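Local coordinates for synaptotagmin-1 (Arabidopsis thaliana, PDB 7AS6), which helps maintain plasma membrane integrity under freezing and osmotic stress and binds lipids at membrane contact sites, represented here by its first C2 domain, at residues D30-I35 against T47-K52; Q70-E75 against L95-M100. All coordinates share one frame; numbering follows the deposited sequence.

Along the chain the two contacts follow one another without nesting or crossing. Interaction 1 closes first: strand 31-37 runs out, the chain turns back through the short strand 45-46, and residues 47-52 return beside 30-35, at an end of the C2 sandwich that holds a cadmium ion. After strand 57-66, interaction 2 closes the hairpin of strands 73-80 and 88-96 at its open end, where residues 70-75 meet 95-100. Both contacts reach the same four-stranded sheet, in which strands 31-37 and 73-80 are neighbours. Their centres lie about 23 Å apart, yet Ile35 of interaction 1 packs on Leu74 of interaction 2.

Interaction 1: residues D30-I35 against T47-K52. With CD (cadmium ion), chain B; EDO (1,2-ethanediol), chain G.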
loop_
_atom_site.group_PDB
_atom_site.type_symbol
_atom_site.label_atom_id
_atom_site.label_comp_id
_atom_site.label_asym_id
_atom_site.label_seq_id
_atom_site.Cartn_x
_atom_site.Cartn_y
_atom_site.Cartn_z
ATOM N N ASP A 30 5.712 -8.822 -11.984
ATOM C CA ASP A 30 6.095 -7.436 -12.225
ATOM C C ASP A 30 5.224 -6.587 -11.324
ATOM O O ASP A 30 4.205 -6.044 -11.770
ATOM C CB ASP A 30 5.926 -7.074 -13.703
ATOM C CG ASP A 30 6.620 -8.066 -14.625
ATOM O OD1 ASP A 30 7.859 -8.116 -14.679
ATOM O OD2 ASP A 30 5.939 -8.819 -15.330
ATOM N N PRO A 31 5.574 -6.466 -10.042
ATOM C CA PRO A 31 4.638 -5.883 -9.084
ATOM C C PRO A 31 4.651 -4.366 -9.047
ATOM O O PRO A 31 5.687 -3.707 -9.195
ATOM C CB PRO A 31 5.102 -6.456 -7.739
ATOM C CG PRO A 31 6.536 -6.796 -7.937
ATOM C CD PRO A 31 6.621 -7.256 -9.360
ATOM N N PHE A 32 3.451 -3.831 -8.836
ATOM C CA PHE A 32 3.234 -2.471 -8.374
ATOM C C PHE A 32 2.150 -2.494 -7.294
ATOM O O PHE A 32 1.426 -3.482 -7.142
ATOM C CB PHE A 32 2.856 -1.560 -9.544
ATOM C CG PHE A 32 1.551 -1.906 -10.204
ATOM C CD1 PHE A 32 1.482 -2.908 -11.173
ATOM C CD2 PHE A 32 0.401 -1.195 -9.893
ATOM C CE1 PHE A 32 0.282 -3.199 -11.797
ATOM C CE2 PHE A 32 -0.795 -1.484 -10.503
ATOM C CZ PHE A 32 -0.858 -2.477 -11.468
ATOM N N VAL A 33 2.040 -1.408 -6.520
ATOM C CA VAL A 33 1.072 -1.332 -5.424
ATOM C C VAL A 33 0.080 -0.200 -5.686
ATOM O O VAL A 33 0.483 0.909 -6.050
ATOM C CB VAL A 33 1.780 -1.129 -4.065
ATOM C CG1 VAL A 33 0.788 -1.184 -2.909
ATOM C CG2 VAL A 33 2.871 -2.179 -3.878
ATOM N N LYS A 34 -1.216 -0.472 -5.497
ATOM C CA LYS A 34 -2.226 0.585 -5.434
ATOM C C LYS A 34 -2.562 0.885 -3.973
ATOM O O LYS A 34 -2.691 -0.028 -3.148
ATOM C CB LYS A 34 -3.506 0.211 -6.206
ATOM C CG LYS A 34 -3.319 0.143 -7.728
ATOM C CD LYS A 34 -4.659 -0.048 -8.469
ATOM C CE LYS A 34 -4.453 -0.237 -9.985
ATOM N NZ LYS A 34 -5.709 -0.587 -10.735
ATOM N N ILE A 35 -2.675 2.167 -3.640
ATOM C CA ILE A 35 -2.985 2.588 -2.270
ATOM C C ILE A 35 -4.216 3.469 -2.331
ATOM O O ILE A 35 -4.256 4.439 -3.100
ATOM C CB ILE A 35 -1.827 3.337 -1.591
ATOM C CG1 ILE A 35 -0.550 2.504 -1.551
ATOM C CG2 ILE A 35 -2.229 3.754 -0.171
ATOM C CD1 ILE A 35 0.385 2.773 -2.722
ATOM N N THR A 47 2.484 2.859 -6.912
ATOM C CA THR A 47 3.927 2.838 -7.079
ATOM C C THR A 47 4.302 2.507 -8.517
ATOM O O THR A 47 3.465 2.137 -9.350
ATOM C CB THR A 47 4.585 1.794 -6.181
ATOM O OG1 THR A 47 4.345 0.501 -6.745
ATOM C CG2 THR A 47 4.044 1.877 -4.724
ATOM N N THR A 48 5.600 2.587 -8.784
ATOM C CA THR A 48 6.116 2.144 -10.056
ATOM C C THR A 48 6.036 0.626 -10.154
ATOM O O THR A 48 5.864 -0.084 -9.155
ATOM C CB THR A 48 7.560 2.593 -10.250
ATOM O OG1 THR A 48 8.363 2.096 -9.167
ATOM C CG2 THR A 48 7.632 4.100 -10.285
ATOM N N VAL A 49 6.111 0.142 -11.394
ATOM C CA VAL A 49 6.195 -1.284 -11.690
ATOM C C VAL A 49 7.638 -1.721 -11.517
ATOM O O VAL A 49 8.540 -1.109 -12.092
ATOM C CB VAL A 49 5.733 -1.560 -13.134
ATOM C CG1 VAL A 49 6.056 -3.013 -13.532
ATOM C CG2 VAL A 49 4.236 -1.274 -13.315
ATOM N N LYS A 50 7.870 -2.785 -10.751
ATOM C CA LYS A 50 9.198 -3.398 -10.683
ATOM C C LYS A 50 9.203 -4.684 -11.512
ATOM O O LYS A 50 8.509 -5.640 -11.170
ATOM C CB LYS A 50 9.595 -3.718 -9.243
ATOM C CG LYS A 50 9.655 -2.524 -8.313
ATOM C CD LYS A 50 10.793 -1.577 -8.660
ATOM C CE LYS A 50 10.765 -0.434 -7.630
ATOM N NZ LYS A 50 11.906 0.477 -7.889
ATOM N N HIS A 51 10.030 -4.727 -12.546
ATOM C CA HIS A 51 10.009 -5.818 -13.500
ATOM C C HIS A 51 10.723 -7.031 -12.946
ATOM O O HIS A 51 11.837 -6.920 -12.408
ATOM C CB HIS A 51 10.680 -5.388 -14.798
ATOM C CG HIS A 51 10.001 -4.244 -15.459
ATOM N ND1 HIS A 51 8.881 -4.404 -16.242
ATOM C CD2 HIS A 51 10.240 -2.916 -15.408
ATOM C CE1 HIS A 51 8.485 -3.228 -16.685
ATOM N NE2 HIS A 51 9.286 -2.309 -16.182
ATOM N N LYS A 52 10.077 -8.181 -13.096
ATOM C CA LYS A 52 10.667 -9.483 -12.833
ATOM C C LYS A 52 11.332 -9.521 -11.452
ATOM O O LYS A 52 12.533 -9.734 -11.306
ATOM C CB LYS A 52 11.631 -9.830 -13.958
ATOM C CG LYS A 52 10.873 -10.076 -15.300
ATOM C CD LYS A 52 11.837 -10.141 -16.460
ATOM C CE LYS A 52 11.105 -10.353 -17.768
ATOM N NZ LYS A 52 10.051 -11.379 -17.625
HETATM CD CD CD B . 3.660 -9.674 -15.218
HETATM C C1 EDO G . 14.383 -2.274 -8.284
HETATM O O1 EDO G . 14.238 -1.066 -7.500
HETATM C C2 EDO G . 14.862 -3.435 -7.418
HETATM O O2 EDO G . 13.888 -3.699 -6.397
HETATM O O HOH W 1 7.796 -11.091 -15.208
#
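The carboxylate of Asp30 is gripped at both oxygens. OD2 binds a cadmium ion at 2.4 Å, while OD1 accepts the backbone N-H of Lys52 at 2.7 Å, on its anti side and 26° out of the carboxylate plane. Chi1 (-52°) carries the group toward the loop, and chi2 (-70°) turns one oxygen to the metal and the other to Lys52 N. Aspartate suits the place because one short, flat group can serve both, and the loop bond probably limits its rotation. A water near OD2 also makes a weak bond to Lys52 NZ. Asp24, Asp80, Glu82 and the carbonyl of Trp81 complete the protein's share of the site, which is consistent with the calcium-binding loops of a C2 domain. Residues 47-52 run roughly antiparallel to the start of strand 31-37 and reach Asp30 at their far end. Pro31, which has no N-H to give, still offers its carbonyl: Lys50 N reaches Pro31 O in a nearly straight bond of 2.8 Å. Farther along, Thr47 grips both backbone polar atoms of Val33. Its N donates to Val33 O, and its OG1 accepts Val33 N at 3.0 Å, in the place where a regular antiparallel pair would offer a carbonyl; the hydroxyl's own proton goes to Thr48 O. The remaining branch, CG2, packs on Val33 CB, giving threonine a use for both its polar and its apolar arm. Val49 spreads its two methyls: CG2 lies 3.9 Å from Phe32 CD1, and CG1 sits above one face of the neighbouring His51 ring, displaced toward its rim. Thr48 O also accepts the indole NE1 of Trp58, from strand 57-66.

Interaction 2: residues Q70-E75 against L95-M100; sequences QTQVLE and LALKEM
Leu74 and Leu95 form the antiparallel hydrogen-bonded pair near the open end of a beta hairpin, strands 73-80 and 88-96 of the C2 sandwich. Leu74 N and Leu95 N exchange bonds with each other's carbonyls, Leu74 N lying 2.8 Å from Leu95 O. Beyond them Leu97 N meets Gln72 O at 2.9 Å, almost straight. Between these bonds lies the non-hydrogen-bonded pair Val73 and Ala96, whose CA atoms approach to 3.9 Å; the small Ala96 leaves room for Val73 CG1 to settle against both its CA and its CB. Leu74 and Leu95 point to the other face. Leu97, first residue of a 3-10 turn, joins Leu74 there: its CD2 touches Leu74 CD1 at 3.7 Å, the two side chains crossing at about a right angle. With chi1 at -63°, Leu97 CG comes against Gln72 O at 3.4 Å, and CD1 lies by Gln72 CB. Leu37 from the adjacent strand packs on Leu74 and Leu97, and Leu136 from the opposing sheet on Leu74 and Leu95. Farther out, the Gln72 amide is held at both ends, NE2 by Ser38 O and OE1 by the backbone N atoms of Arg67 and Asp68, which probably steadies the residue whose carbonyl receives Leu97. A water lies 2.9 Å from Gln72 O, placed to donate to it.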
loop_
_atom_site.group_PDB
_atom_site.type_symbol
_atom_site.label_atom_id
_atom_site.label_comp_id
_atom_site.label_asym_id
_atom_site.label_seq_id
_atom_site.Cartn_x
_atom_site.Cartn_y
_atom_site.Cartn_z
ATOM N N GLN A 70 -9.724 8.201 13.272
ATOM C CA GLN A 70 -10.351 7.091 13.980
ATOM C C GLN A 70 -11.022 6.108 13.025
ATOM O O GLN A 70 -10.966 4.893 13.247
ATOM C CB GLN A 70 -11.374 7.624 14.987
ATOM C CG GLN A 70 -10.784 8.445 16.115
ATOM C CD GLN A 70 -9.888 7.612 17.007
ATOM O OE1 GLN A 70 -10.145 6.428 17.220
ATOM N NE2 GLN A 70 -8.819 8.218 17.518
ATOM N N THR A 71 -11.661 6.609 11.962
ATOM C CA THR A 71 -12.488 5.783 11.087
ATOM C C THR A 71 -11.755 5.275 9.854
ATOM O O THR A 71 -12.054 4.170 9.375
ATOM C CB THR A 71 -13.716 6.573 10.623
ATOM O OG1 THR A 71 -14.398 7.103 11.762
ATOM C CG2 THR A 71 -14.680 5.677 9.832
ATOM N N GLN A 72 -10.812 6.055 9.328
ATOM C CA GLN A 72 -10.292 5.833 7.984
ATOM C C GLN A 72 -9.215 4.760 7.963
ATOM O O GLN A 72 -8.388 4.668 8.876
ATOM C CB GLN A 72 -9.736 7.133 7.417
ATOM C CG GLN A 72 -10.789 8.017 6.816
ATOM C CD GLN A 72 -10.210 9.300 6.287
ATOM O OE1 GLN A 72 -9.513 10.015 7.003
ATOM N NE2 GLN A 72 -10.478 9.599 5.020
ATOM N N VAL A 73 -9.230 3.942 6.911
ATOM C CA VAL A 73 -8.263 2.867 6.746
ATOM C C VAL A 73 -7.662 2.961 5.351
ATOM O O VAL A 73 -8.320 3.386 4.395
ATOM C CB VAL A 73 -8.891 1.472 6.987
ATOM C CG1 VAL A 73 -9.768 1.482 8.234
ATOM C CG2 VAL A 73 -9.703 1.049 5.817
ATOM N N LEU A 74 -6.388 2.600 5.248
ATOM C CA LEU A 74 -5.718 2.482 3.963
ATOM C C LEU A 74 -5.902 1.072 3.436
ATOM O O LEU A 74 -5.913 0.109 4.203
ATOM C CB LEU A 74 -4.229 2.791 4.096
ATOM C CG LEU A 74 -3.905 4.257 4.376
ATOM C CD1 LEU A 74 -2.529 4.357 4.984
ATOM C CD2 LEU A 74 -3.983 5.069 3.087
ATOM N N GLU A 75 -6.046 0.947 2.127
ATOM C CA GLU A 75 -6.060 -0.355 1.477
ATOM C C GLU A 75 -4.893 -0.415 0.507
ATOM O O GLU A 75 -4.768 0.447 -0.366
ATOM C CB GLU A 75 -7.375 -0.577 0.753
ATOM C CG GLU A 75 -7.617 -2.006 0.359
ATOM C CD GLU A 75 -8.728 -2.122 -0.668
ATOM O OE1 GLU A 75 -8.528 -1.627 -1.801
ATOM O OE2 GLU A 75 -9.797 -2.687 -0.339
ATOM N N LEU A 95 -5.060 -1.215 6.559
ATOM C CA LEU A 95 -4.292 -0.654 7.671
ATOM C C LEU A 95 -5.008 0.590 8.173
ATOM O O LEU A 95 -5.035 1.612 7.481
ATOM C CB LEU A 95 -2.860 -0.324 7.260
ATOM C CG LEU A 95 -2.040 0.396 8.333
ATOM C CD1 LEU A 95 -2.030 -0.405 9.619
ATOM C CD2 LEU A 95 -0.612 0.666 7.868
ATOM N N ALA A 96 -5.570 0.500 9.377
ATOM C CA ALA A 96 -6.352 1.596 9.925
ATOM C C ALA A 96 -5.435 2.731 10.335
ATOM O O ALA A 96 -4.333 2.509 10.834
ATOM C CB ALA A 96 -7.167 1.128 11.128
ATOM N N LEU A 97 -5.894 3.960 10.113
ATOM C CA LEU A 97 -5.108 5.104 10.539
ATOM C C LEU A 97 -5.094 5.262 12.058
ATOM O O LEU A 97 -4.211 5.943 12.580
ATOM C CB LEU A 97 -5.628 6.378 9.871
ATOM C CG LEU A 97 -5.525 6.431 8.344
ATOM C CD1 LEU A 97 -5.740 7.856 7.843
ATOM C CD2 LEU A 97 -4.184 5.881 7.887
ATOM N N LYS A 98 -6.018 4.629 12.785
ATOM C CA LYS A 98 -5.967 4.717 14.242
ATOM C C LYS A 98 -4.732 4.039 14.824
ATOM O O LYS A 98 -4.529 4.095 16.041
ATOM C CB LYS A 98 -7.239 4.129 14.871
ATOM C CG LYS A 98 -7.358 2.604 14.825
ATOM C CD LYS A 98 -8.751 2.150 15.271
ATOM C CE LYS A 98 -8.957 0.654 15.087
ATOM N NZ LYS A 98 -10.402 0.310 14.869
ATOM N N GLU A 99 -3.911 3.408 13.989
ATOM C CA GLU A 99 -2.609 2.903 14.386
ATOM C C GLU A 99 -1.487 3.915 14.172
ATOM O O GLU A 99 -0.357 3.654 14.597
ATOM C CB GLU A 99 -2.290 1.617 13.613
ATOM C CG GLU A 99 -3.104 0.398 14.041
ATOM C CD GLU A 99 -2.804 -0.029 15.467
ATOM O OE1 GLU A 99 -3.764 -0.218 16.245
ATOM O OE2 GLU A 99 -1.608 -0.169 15.819
ATOM N N MET A 100 -1.763 5.042 13.507
ATOM C CA MET A 100 -0.778 6.107 13.329
ATOM C C MET A 100 -0.306 6.644 14.679
ATOM O O MET A 100 -0.988 6.511 15.698
ATOM C CB MET A 100 -1.362 7.288 12.543
ATOM C CG MET A 100 -1.755 7.042 11.091
ATOM S SD MET A 100 -2.380 8.592 10.370
ATOM C CE MET A 100 -3.696 9.005 11.521
HETATM O O HOH W 2 -9.238 4.075 11.602
#